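Local coordinates for protein serine-tRNA ligase (Naegleria fowleri, PDB 6BLJ) that probably attaches serine to its cognate tRNA through an ATP-dependent seryl-adenylate step, as class II seryl-tRNA synthetases do, and is captured here with AMP bound, at residues L14-K19 and E45-W50; A362-L367 and S449-C454; E392-G397 and N402-L407. All coordinates share one frame; numbering follows the deposited sequence. Where two conformers were deposited one is given.

From the N terminus, interaction 1 closes first: after 25 residues helix 38-76 comes back alongside the loop at 14-19, within the N-terminal tRNA-binding-arm region. Far along the chain, interaction 2 closes a much longer loop, joining the end of helix 348-366 to helix 448-458. Interaction 3, the hairpin of strands 387-394 and 404-412, is nested inside that loop. Interactions 2 and 3 have centres about 11 Å apart, touch where Arg450 and Cys454 pack on Leu407 and Phe395, and both reach AMP in the class II core. Interaction 1 lies on the opposite side of the chain's centre, its nearest atoms about 29 Å from interaction 3.

Interaction 1 (L14-K19 and E45-W50); sequences LFREYK and ELDEVW
The guanidinium of Arg16 presents its NE/NH2 edge to Asp47, whose two carboxylate oxygens lie close to its plane, while CZ3 of Trp50 comes up obliquely to the same NH2. The indole plane is only 6° from that of the guanidinium, and Arg16 NH2 lies 3.5 Å from Trp50 CZ3. At the edge of the indole lies the backbone O of Asp47.

The grip on Asp47 is a side-on, two-pronged salt bridge. Arg16 NE donates to Asp47 OD2 at 2.8 Å, and Arg16 NH2 to Asp47 OD1 at 2.7 Å. Both bonds are nearly straight and both come from the syn side, though tilted out of the carboxylate plane, which is turned 30° from the guanidinium. An extended run from CG to NE carries the arginine head across from the loop, and Asp47 meets it with CG anti to its own backbone N (chi1 -177°).

Two bonds fix the rotation of the guanidinium about its long axis. Arg143 of helix 114-147 also pairs with Asp47 OD1 and makes a cation-pi contact with Trp50, so one carboxylate probably balances two arginines. The contact lays the loop preceding helix 23-32 against helix 38-76, which with helix 114-147 builds the long antiparallel coiled-coil arm characteristic of seryl-tRNA synthetases.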
loop_
_atom_site.group_PDB
_atom_site.type_symbol
_atom_site.label_atom_id
_atom_site.label_comp_id
_atom_site.label_asym_id
_atom_site.label_seq_id
_atom_site.Cartn_x
_atom_site.Cartn_y
_atom_site.Cartn_z
ATOM N N LEU A 14 1.328 -34.185 13.048
ATOM C CA LEU A 14 1.123 -34.810 11.744
ATOM C C LEU A 14 2.435 -34.953 10.978
ATOM O O LEU A 14 2.576 -35.856 10.142
ATOM C CB LEU A 14 0.126 -33.980 10.927
ATOM C CG LEU A 14 -0.401 -34.621 9.642
ATOM C CD1 LEU A 14 -1.136 -35.932 9.936
ATOM C CD2 LEU A 14 -1.313 -33.645 8.892
ATOM N N PHE A 15 3.415 -34.093 11.264
ATOM C CA PHE A 15 4.718 -34.162 10.609
ATOM C C PHE A 15 5.609 -35.277 11.150
ATOM O O PHE A 15 6.627 -35.585 10.518
ATOM C CB PHE A 15 5.473 -32.839 10.778
ATOM C CG PHE A 15 4.841 -31.662 10.083
ATOM C CD1 PHE A 15 3.728 -31.037 10.622
ATOM C CD2 PHE A 15 5.399 -31.146 8.919
ATOM C CE1 PHE A 15 3.157 -29.935 10.001
ATOM C CE2 PHE A 15 4.833 -30.040 8.292
ATOM C CZ PHE A 15 3.707 -29.442 8.834
ATOM N N ARG A 16 5.272 -35.872 12.293
ATOM C CA ARG A 16 6.189 -36.740 13.041
ATOM C C ARG A 16 5.878 -38.205 12.777
ATOM O O ARG A 16 4.935 -38.775 13.334
ATOM C CB ARG A 16 6.149 -36.445 14.534
ATOM C CG ARG A 16 6.734 -35.096 14.916
ATOM C CD ARG A 16 6.401 -34.754 16.352
ATOM N NE ARG A 16 7.025 -33.502 16.761
ATOM C CZ ARG A 16 6.601 -32.761 17.778
ATOM N NH1 ARG A 16 5.539 -33.138 18.485
ATOM N NH2 ARG A 16 7.230 -31.637 18.080
ATOM N N GLU A 17 6.672 -38.805 11.899
ATOM C CA GLU A 17 6.443 -40.191 11.534
ATOM C C GLU A 17 6.597 -41.104 12.752
ATOM O O GLU A 17 5.924 -42.134 12.844
ATOM C CB GLU A 17 7.393 -40.553 10.392
ATOM C CG GLU A 17 6.857 -41.587 9.427
ATOM C CD GLU A 17 7.826 -41.839 8.279
ATOM O OE1 GLU A 17 8.866 -41.151 8.240
ATOM O OE2 GLU A 17 7.508 -42.645 7.375
ATOM N N TYR A 18 7.433 -40.710 13.726
ATOM C CA TYR A 18 7.657 -41.523 14.920
ATOM C C TYR A 18 6.522 -41.433 15.931
ATOM O O TYR A 18 6.447 -42.276 16.834
ATOM C CB TYR A 18 8.950 -41.090 15.633
ATOM C CG TYR A 18 8.833 -39.810 16.468
ATOM C CD1 TYR A 18 8.316 -39.833 17.766
ATOM C CD2 TYR A 18 9.263 -38.587 15.966
ATOM C CE1 TYR A 18 8.208 -38.679 18.519
ATOM C CE2 TYR A 18 9.167 -37.426 16.722
ATOM C CZ TYR A 18 8.638 -37.479 17.996
ATOM O OH TYR A 18 8.534 -36.332 18.755
ATOM N N LYS A 19 5.645 -40.439 15.821
ATOM C CA LYS A 19 4.600 -40.244 16.812
ATOM C C LYS A 19 3.219 -40.537 16.250
ATOM O O LYS A 19 2.220 -40.034 16.766
ATOM C CB LYS A 19 4.650 -38.817 17.359
ATOM N N GLU A 45 12.848 -31.226 9.633
ATOM C CA GLU A 45 14.244 -30.997 9.999
ATOM C C GLU A 45 14.356 -30.066 11.201
ATOM O O GLU A 45 15.090 -30.353 12.154
ATOM C CB GLU A 45 15.016 -30.430 8.805
ATOM N N LEU A 46 13.621 -28.949 11.179
ATOM C CA LEU A 46 13.664 -28.006 12.289
ATOM C C LEU A 46 13.092 -28.613 13.564
ATOM O O LEU A 46 13.539 -28.273 14.664
ATOM C CB LEU A 46 12.911 -26.723 11.928
ATOM C CG LEU A 46 13.519 -25.857 10.821
ATOM C CD1 LEU A 46 12.530 -24.775 10.371
ATOM C CD2 LEU A 46 14.820 -25.233 11.286
ATOM N N ASP A 47 12.081 -29.477 13.444
ATOM C CA ASP A 47 11.540 -30.135 14.630
ATOM C C ASP A 47 12.574 -31.068 15.248
ATOM O O ASP A 47 12.711 -31.129 16.476
ATOM C CB ASP A 47 10.262 -30.897 14.272
ATOM C CG ASP A 47 9.596 -31.539 15.475
ATOM O OD1 ASP A 47 9.212 -30.815 16.426
ATOM O OD2 ASP A 47 9.418 -32.775 15.446
ATOM N N GLU A 48 13.318 -31.793 14.409
ATOM C CA GLU A 48 14.349 -32.688 14.923
ATOM C C GLU A 48 15.473 -31.910 15.597
ATOM O O GLU A 48 15.940 -32.302 16.671
ATOM C CB GLU A 48 14.889 -33.566 13.796
ATOM C CG GLU A 48 13.931 -34.676 13.415
ATOM C CD GLU A 48 14.347 -35.400 12.163
ATOM O OE1 GLU A 48 15.330 -34.961 11.532
ATOM O OE2 GLU A 48 13.697 -36.413 11.819
ATOM N N VAL A 49 15.918 -30.807 14.985
ATOM C CA VAL A 49 16.956 -29.990 15.608
ATOM C C VAL A 49 16.465 -29.433 16.938
ATOM O O VAL A 49 17.209 -29.399 17.930
ATOM C CB VAL A 49 17.407 -28.871 14.652
ATOM C CG1 VAL A 49 18.352 -27.916 15.358
ATOM C CG2 VAL A 49 18.085 -29.474 13.429
ATOM N N TRP A 50 15.202 -29.005 16.986
ATOM C CA TRP A 50 14.616 -28.532 18.237
ATOM C C TRP A 50 14.658 -29.618 19.310
ATOM O O TRP A 50 15.103 -29.377 20.441
ATOM C CB TRP A 50 13.184 -28.059 17.973
ATOM C CG TRP A 50 12.350 -27.788 19.202
ATOM C CD1 TRP A 50 12.388 -26.675 19.988
ATOM C CD2 TRP A 50 11.320 -28.626 19.741
ATOM N NE1 TRP A 50 11.460 -26.780 21.000
ATOM C CE2 TRP A 50 10.790 -27.967 20.867
ATOM C CE3 TRP A 50 10.801 -29.879 19.385
ATOM C CZ2 TRP A 50 9.767 -28.512 21.640
ATOM C CZ3 TRP A 50 9.785 -30.418 20.152
ATOM C CH2 TRP A 50 9.281 -29.736 21.269
#

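Interaction 2 (A362-L367 and S449-C454); sequences AFYQSL and SRTLCC. With AMP (adenosine monophosphate), chain D.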
loop_
_atom_site.group_PDB
_atom_site.type_symbol
_atom_site.label_atom_id
_atom_site.label_comp_id
_atom_site.label_asym_id
_atom_site.label_seq_id
_atom_site.Cartn_x
_atom_site.Cartn_y
_atom_site.Cartn_z
ATOM N N ALA A 362 -31.386 -22.680 -0.835
ATOM C CA ALA A 362 -32.795 -22.412 -0.536
ATOM C C ALA A 362 -33.103 -20.924 -0.661
ATOM O O ALA A 362 -34.193 -20.537 -1.099
ATOM C CB ALA A 362 -33.154 -22.914 0.865
ATOM N N PHE A 363 -32.148 -20.065 -0.293
ATOM C CA PHE A 363 -32.381 -18.631 -0.413
ATOM C C PHE A 363 -32.607 -18.232 -1.869
ATOM O O PHE A 363 -33.593 -17.561 -2.192
ATOM C CB PHE A 363 -31.216 -17.852 0.194
ATOM C CG PHE A 363 -31.442 -16.353 0.241
ATOM C CD1 PHE A 363 -32.306 -15.797 1.168
ATOM C CD2 PHE A 363 -30.777 -15.506 -0.636
ATOM C CE1 PHE A 363 -32.501 -14.418 1.224
ATOM C CE2 PHE A 363 -30.971 -14.127 -0.585
ATOM C CZ PHE A 363 -31.847 -13.589 0.343
ATOM N N TYR A 364 -31.698 -18.641 -2.767
ATOM C CA TYR A 364 -31.825 -18.235 -4.166
ATOM C C TYR A 364 -32.971 -18.950 -4.872
ATOM O O TYR A 364 -33.604 -18.362 -5.765
ATOM C CB TYR A 364 -30.488 -18.420 -4.900
ATOM C CG TYR A 364 -29.528 -17.377 -4.378
ATOM C CD1 TYR A 364 -29.646 -16.046 -4.788
ATOM C CD2 TYR A 364 -28.590 -17.686 -3.392
ATOM C CE1 TYR A 364 -28.836 -15.054 -4.265
ATOM C CE2 TYR A 364 -27.743 -16.689 -2.870
ATOM C CZ TYR A 364 -27.883 -15.382 -3.315
ATOM O OH TYR A 364 -27.090 -14.383 -2.823
ATOM N N GLN A 365 -33.269 -20.197 -4.501
ATOM C CA GLN A 365 -34.499 -20.792 -5.011
ATOM C C GLN A 365 -35.710 -19.950 -4.613
ATOM O O GLN A 365 -36.616 -19.747 -5.423
ATOM C CB GLN A 365 -34.670 -22.230 -4.518
ATOM C CG GLN A 365 -33.670 -23.219 -5.090
ATOM C CD GLN A 365 -33.669 -24.513 -4.296
ATOM O OE1 GLN A 365 -34.669 -24.857 -3.681
ATOM N NE2 GLN A 365 -32.542 -25.219 -4.287
ATOM N N SER A 366 -35.749 -19.455 -3.371
ATOM C CA SER A 366 -36.911 -18.665 -2.965
ATOM C C SER A 366 -37.005 -17.375 -3.774
ATOM O O SER A 366 -38.100 -16.837 -3.951
ATOM C CB SER A 366 -36.883 -18.343 -1.466
ATOM O OG SER A 366 -35.964 -17.293 -1.167
ATOM N N LEU A 367 -35.875 -16.862 -4.267
ATOM C CA LEU A 367 -35.865 -15.669 -5.105
ATOM C C LEU A 367 -36.112 -15.968 -6.580
ATOM O O LEU A 367 -36.212 -15.028 -7.371
ATOM C CB LEU A 367 -34.522 -14.927 -4.962
ATOM C CG LEU A 367 -34.308 -14.236 -3.611
ATOM C CD1 LEU A 367 -32.867 -13.834 -3.471
ATOM C CD2 LEU A 367 -35.215 -13.001 -3.496
ATOM N N SER A 449 -25.640 -5.724 -3.684
ATOM C CA SER A 449 -25.513 -5.008 -4.961
ATOM C C SER A 449 -25.388 -5.980 -6.137
ATOM O O SER A 449 -26.036 -5.792 -7.176
ATOM C CB SER A 449 -24.344 -4.010 -4.916
ATOM O OG SER A 449 -23.061 -4.601 -5.119
ATOM N N ARG A 450 -24.607 -7.056 -5.979
ATOM C CA ARG A 450 -24.507 -8.050 -7.048
ATOM C C ARG A 450 -25.783 -8.894 -7.166
ATOM O O ARG A 450 -26.150 -9.314 -8.272
ATOM C CB ARG A 450 -23.283 -8.948 -6.833
ATOM C CG ARG A 450 -22.964 -9.902 -8.005
ATOM C CD ARG A 450 -21.668 -10.676 -7.784
ATOM N NE ARG A 450 -20.503 -9.786 -7.760
ATOM C CZ ARG A 450 -19.245 -10.212 -7.742
ATOM N NH1 ARG A 450 -18.988 -11.525 -7.766
ATOM N NH2 ARG A 450 -18.248 -9.329 -7.744
ATOM N N THR A 451 -26.445 -9.208 -6.042
ATOM C CA THR A 451 -27.730 -9.906 -6.126
ATOM C C THR A 451 -28.784 -9.033 -6.810
ATOM O O THR A 451 -29.592 -9.539 -7.597
ATOM C CB THR A 451 -28.187 -10.365 -4.729
ATOM O OG1 THR A 451 -27.252 -11.317 -4.202
ATOM C CG2 THR A 451 -29.575 -11.022 -4.753
ATOM N N LEU A 452 -28.761 -7.710 -6.565
ATOM C CA LEU A 452 -29.663 -6.797 -7.282
ATOM C C LEU A 452 -29.399 -6.806 -8.786
ATOM O O LEU A 452 -30.342 -6.772 -9.582
ATOM C CB LEU A 452 -29.536 -5.354 -6.768
ATOM C CG LEU A 452 -30.104 -4.908 -5.411
ATOM C CD1 LEU A 452 -29.775 -3.427 -5.190
ATOM C CD2 LEU A 452 -31.629 -5.158 -5.308
ATOM N N CYS A 453 -28.125 -6.816 -9.197
ATOM C CA CYS A 453 -27.813 -6.983 -10.623
ATOM C C CYS A 453 -28.451 -8.248 -11.196
ATOM O O CYS A 453 -28.975 -8.248 -12.315
ATOM C CB CYS A 453 -26.302 -7.046 -10.820
ATOM S SG CYS A 453 -25.458 -5.496 -10.438
ATOM N N CYS A 454 -28.339 -9.359 -10.468
ATOM C CA CYS A 454 -28.881 -10.625 -10.944
ATOM C C CYS A 454 -30.403 -10.595 -10.983
ATOM O O CYS A 454 -31.018 -11.121 -11.917
ATOM C CB CYS A 454 -28.382 -11.759 -10.052
ATOM S SG CYS A 454 -28.717 -13.409 -10.701
HETATM P P AMP D . -15.667 -13.426 -1.248
HETATM O O1P AMP D . -14.556 -12.900 -2.157
HETATM O O2P AMP D . -15.647 -13.074 0.187
HETATM O O3P AMP D . -15.803 -14.924 -1.479
HETATM O "O5'" AMP D . -17.009 -12.794 -1.829
HETATM C "C5'" AMP D . -18.284 -13.174 -1.329
HETATM C "C4'" AMP D . -19.388 -12.605 -2.195
HETATM O "O4'" AMP D . -19.451 -11.165 -2.029
HETATM C "C3'" AMP D . -19.208 -12.799 -3.685
HETATM O "O3'" AMP D . -19.640 -14.073 -4.124
HETATM C "C2'" AMP D . -20.005 -11.652 -4.279
HETATM O "O2'" AMP D . -21.387 -11.967 -4.275
HETATM C "C1'" AMP D . -19.756 -10.546 -3.257
HETATM N N9 AMP D . -18.635 -9.648 -3.631
HETATM C C8 AMP D . -17.298 -9.917 -3.494
HETATM N N7 AMP D . -16.513 -8.943 -3.899
HETATM C C5 AMP D . -17.396 -7.964 -4.327
HETATM C C6 AMP D . -17.198 -6.680 -4.872
HETATM N N6 AMP D . -15.991 -6.112 -5.041
HETATM N N1 AMP D . -18.292 -5.974 -5.227
HETATM C C2 AMP D . -19.501 -6.509 -5.019
HETATM N N3 AMP D . -19.813 -7.696 -4.490
HETATM C C4 AMP D . -18.711 -8.387 -4.171
HETATM O O HOH W 1 -24.883 -12.644 -3.240
#
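Tyr364 reaches from the end of helix 348-366 toward Thr451 on helix 448-458, and the two side chains meet at a slant, phenol end against the hydroxyl side of the threonine. Thr451 OG1 lies near the plane of the tyrosine ring, at its edge, with Tyr364 OH 3.4 Å away; the methyl CG2 stands 4.1 Å from Tyr364 CE1.

A water ties the two hydroxyls together, giving a proton to Tyr364 OH at 2.8 Å and lying 2.9 Å from Thr451 OG1. Each hydroxyl has a further partner: Tyr364 OH bonds to Leu445 O, and Thr451 OG1 pairs with Thr446 OG1 and Ala447 O. Thr451 can turn OG1 back to the end of the preceding strand because OG1 sits anti to its carbonyl carbon (chi1 -63°). These bonds satisfy a small polar cluster between buried side chains. One face of the Tyr364 ring is covered by Phe363, whose CD2 stands 3.8 Å above its centre, so the phenol is covered over one face and bonded at its hydroxyl.

One residue before Thr451, Arg450 bends at chi3 and lays a guanidinium face against the nucleoside, AMP C2' 3.5 Å above its plane toward the rim and NH2 3.7 Å from AMP C4 of the adenine. Such an arginine, on the helix that follows the last long core strand, is the motif 3 arrangement of class II aminoacyl-tRNA synthetases, beside the adenylate site.

Interaction 3 (E392-G397 and N402-L407); sequences EAWFPG and NEYREL. With AMP (adenosine monophosphate), chain D.
Ala393 and Arg405 face each other as the hydrogen-bonded pair of an antiparallel hairpin. Ala393 N donates to Arg405 O at 2.8 Å from above the carbonyl plane, and Arg405 N returns a bond to Ala393 O at 3.0 Å. Past the strand end, Phe395 N donates to Glu403 O at 2.7 Å.

On the face bearing Trp394 and Tyr404 the two rings pack obliquely, planes 57° apart, with Trp394 CE3 3.6 Å over the tyrosine face. The indole swings there because its CG is anti to the backbone N (chi1 177°), and Glu403 CB touches its CZ3. On the face of Ala393 and Arg405, Ala393 CB presses tightly on Leu407 CD1 at 3.4 Å, and the Phe395 ring comes in with CE1 by Arg405 CB.

Farther out, Arg372 holds Glu392, Arg177 O receives Trp394 NE1, Asp323 pairs with Arg405 and Lys179 with Glu403; Cys454 of helix 448-458 packs on Ala393 and Phe395.

At the AMP end, the ribose O2' donates to Leu407 O at 2.8 Å, and in the conformer given the Glu406 carboxylate forms a salt bridge with Arg450. Hairpin pairing thus presents a backbone carbonyl to the nucleotide, which is consistent with the ribose hydroxyl being read by main-chain position.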
loop_
_atom_site.group_PDB
_atom_site.type_symbol
_atom_site.label_atom_id
_atom_site.label_comp_id
_atom_site.label_asym_id
_atom_site.label_seq_id
_atom_site.Cartn_x
_atom_site.Cartn_y
_atom_site.Cartn_z
ATOM N N GLU A 392 -22.862 -19.945 -8.408
ATOM C CA GLU A 392 -22.770 -19.042 -9.548
ATOM C C GLU A 392 -24.163 -18.898 -10.143
ATOM O O GLU A 392 -24.778 -19.897 -10.529
ATOM C CB GLU A 392 -21.781 -19.566 -10.597
ATOM C CG GLU A 392 -20.325 -19.700 -10.084
ATOM C CD GLU A 392 -19.370 -20.195 -11.164
ATOM O OE1 GLU A 392 -19.835 -20.742 -12.199
ATOM O OE2 GLU A 392 -18.154 -20.078 -10.960
ATOM N N ALA A 393 -24.658 -17.666 -10.213
ATOM C CA ALA A 393 -26.004 -17.405 -10.696
ATOM C C ALA A 393 -25.994 -17.041 -12.176
ATOM O O ALA A 393 -24.987 -16.597 -12.728
ATOM C CB ALA A 393 -26.664 -16.282 -9.897
ATOM N N TRP A 394 -27.153 -17.235 -12.799
ATOM C CA TRP A 394 -27.386 -16.937 -14.208
ATOM C C TRP A 394 -27.603 -15.440 -14.431
ATOM O O TRP A 394 -28.474 -14.829 -13.802
ATOM C CB TRP A 394 -28.617 -17.734 -14.660
ATOM C CG TRP A 394 -29.098 -17.548 -16.055
ATOM C CD1 TRP A 394 -30.270 -16.946 -16.448
ATOM C CD2 TRP A 394 -28.457 -17.998 -17.255
ATOM N NE1 TRP A 394 -30.387 -16.990 -17.821
ATOM C CE2 TRP A 394 -29.286 -17.624 -18.339
ATOM C CE3 TRP A 394 -27.257 -18.671 -17.522
ATOM C CZ2 TRP A 394 -28.957 -17.913 -19.666
ATOM C CZ3 TRP A 394 -26.930 -18.954 -18.844
ATOM C CH2 TRP A 394 -27.783 -18.574 -19.899
ATOM N N PHE A 395 -26.839 -14.860 -15.358
ATOM C CA PHE A 395 -26.973 -13.462 -15.763
ATOM C C PHE A 395 -27.344 -13.420 -17.243
ATOM O O PHE A 395 -26.457 -13.423 -18.111
ATOM C CB PHE A 395 -25.676 -12.680 -15.504
ATOM C CG PHE A 395 -25.445 -12.321 -14.056
ATOM C CD1 PHE A 395 -24.929 -13.253 -13.166
ATOM C CD2 PHE A 395 -25.738 -11.045 -13.586
ATOM C CE1 PHE A 395 -24.707 -12.919 -11.841
ATOM C CE2 PHE A 395 -25.514 -10.698 -12.254
ATOM C CZ PHE A 395 -24.996 -11.641 -11.380
ATOM N N PRO A 396 -28.641 -13.396 -17.583
ATOM C CA PRO A 396 -29.038 -13.507 -19.006
ATOM C C PRO A 396 -28.629 -12.319 -19.867
ATOM O O PRO A 396 -28.687 -12.417 -21.104
ATOM C CB PRO A 396 -30.575 -13.634 -18.947
ATOM C CG PRO A 396 -30.964 -12.978 -17.635
ATOM C CD PRO A 396 -29.802 -13.271 -16.676
ATOM N N GLY A 397 -28.247 -11.199 -19.270
ATOM C CA GLY A 397 -27.742 -10.093 -20.046
ATOM C C GLY A 397 -26.240 -10.073 -20.233
ATOM O O GLY A 397 -25.730 -9.136 -20.852
ATOM N N ASN A 402 -20.054 -15.368 -20.373
ATOM C CA ASN A 402 -19.913 -14.878 -19.007
ATOM C C ASN A 402 -21.223 -14.947 -18.230
ATOM O O ASN A 402 -21.434 -14.161 -17.301
ATOM C CB ASN A 402 -19.388 -13.445 -18.990
ATOM C CG ASN A 402 -18.017 -13.321 -19.614
ATOM O OD1 ASN A 402 -17.061 -13.961 -19.173
ATOM N ND2 ASN A 402 -17.911 -12.484 -20.643
ATOM N N GLU A 403 -22.100 -15.890 -18.584
ATOM C CA GLU A 403 -23.462 -15.876 -18.056
ATOM C C GLU A 403 -23.554 -16.352 -16.607
ATOM O O GLU A 403 -24.447 -15.907 -15.880
ATOM C CB GLU A 403 -24.379 -16.722 -18.946
ATOM C CG GLU A 403 -24.574 -16.166 -20.352
ATOM C CD GLU A 403 -23.499 -16.624 -21.335
ATOM O OE1 GLU A 403 -22.631 -17.435 -20.947
ATOM O OE2 GLU A 403 -23.516 -16.155 -22.490
ATOM N N TYR A 404 -22.680 -17.255 -16.171
ATOM C CA TYR A 404 -22.676 -17.730 -14.788
ATOM C C TYR A 404 -21.589 -17.000 -14.004
ATOM O O TYR A 404 -20.403 -17.121 -14.332
ATOM C CB TYR A 404 -22.466 -19.245 -14.719
ATOM C CG TYR A 404 -23.733 -20.035 -14.969
ATOM C CD1 TYR A 404 -24.726 -20.096 -13.994
ATOM C CD2 TYR A 404 -23.950 -20.697 -16.176
ATOM C CE1 TYR A 404 -25.907 -20.799 -14.199
ATOM C CE2 TYR A 404 -25.151 -21.422 -16.399
ATOM C CZ TYR A 404 -26.117 -21.450 -15.391
ATOM O OH TYR A 404 -27.305 -22.124 -15.539
ATOM N N ARG A 405 -21.986 -16.252 -12.964
ATOM C CA ARG A 405 -21.039 -15.512 -12.140
ATOM C C ARG A 405 -21.300 -15.780 -10.666
ATOM O O ARG A 405 -22.455 -15.906 -10.240
ATOM C CB ARG A 405 -21.115 -14.001 -12.411
ATOM C CG ARG A 405 -20.826 -13.597 -13.866
ATOM C CD ARG A 405 -19.404 -13.930 -14.318
ATOM N NE ARG A 405 -18.366 -13.259 -13.526
ATOM C CZ ARG A 405 -17.922 -12.013 -13.724
ATOM N NH1 ARG A 405 -18.417 -11.243 -14.692
ATOM N NH2 ARG A 405 -16.971 -11.532 -12.940
ATOM N N GLU A 406 -20.212 -15.816 -9.894
ATOM C CA GLU A 406 -20.304 -16.131 -8.476
ATOM C C GLU A 406 -21.125 -15.084 -7.722
ATOM O O GLU A 406 -20.945 -13.873 -7.892
ATOM C CB GLU A 406 -18.894 -16.256 -7.877
ATOM C CG GLU A 406 -18.113 -14.962 -7.720
ATOM C CD GLU A 406 -17.497 -14.439 -9.014
ATOM O OE1 GLU A 406 -17.718 -15.045 -10.086
ATOM O OE2 GLU A 406 -16.785 -13.407 -8.950
ATOM N N LEU A 407 -22.057 -15.573 -6.902
ATOM C CA LEU A 407 -22.819 -14.781 -5.941
ATOM C C LEU A 407 -22.501 -15.155 -4.500
ATOM O O LEU A 407 -22.734 -14.339 -3.595
ATOM C CB LEU A 407 -24.336 -14.988 -6.129
ATOM C CG LEU A 407 -25.082 -14.289 -7.254
ATOM C CD1 LEU A 407 -26.598 -14.381 -7.025
ATOM C CD2 LEU A 407 -24.631 -12.863 -7.297
HETATM P P AMP D . -15.667 -13.426 -1.248
HETATM O O1P AMP D . -14.556 -12.900 -2.157
HETATM O O2P AMP D . -15.647 -13.074 0.187
HETATM O O3P AMP D . -15.803 -14.924 -1.479
HETATM O "O5'" AMP D . -17.009 -12.794 -1.829
HETATM C "C5'" AMP D . -18.284 -13.174 -1.329
HETATM C "C4'" AMP D . -19.388 -12.605 -2.195
HETATM O "O4'" AMP D . -19.451 -11.165 -2.029
HETATM C "C3'" AMP D . -19.208 -12.799 -3.685
HETATM O "O3'" AMP D . -19.640 -14.073 -4.124
HETATM C "C2'" AMP D . -20.005 -11.652 -4.279
HETATM O "O2'" AMP D . -21.387 -11.967 -4.275
HETATM C "C1'" AMP D . -19.756 -10.546 -3.257
HETATM N N9 AMP D . -18.635 -9.648 -3.631
HETATM C C8 AMP D . -17.298 -9.917 -3.494
HETATM N N7 AMP D . -16.513 -8.943 -3.899
HETATM C C5 AMP D . -17.396 -7.964 -4.327
HETATM C C6 AMP D . -17.198 -6.680 -4.872
HETATM N N6 AMP D . -15.991 -6.112 -5.041
HETATM N N1 AMP D . -18.292 -5.974 -5.227
HETATM C C2 AMP D . -19.501 -6.509 -5.019
HETATM N N3 AMP D . -19.813 -7.696 -4.490
HETATM C C4 AMP D . -18.711 -8.387 -4.171
#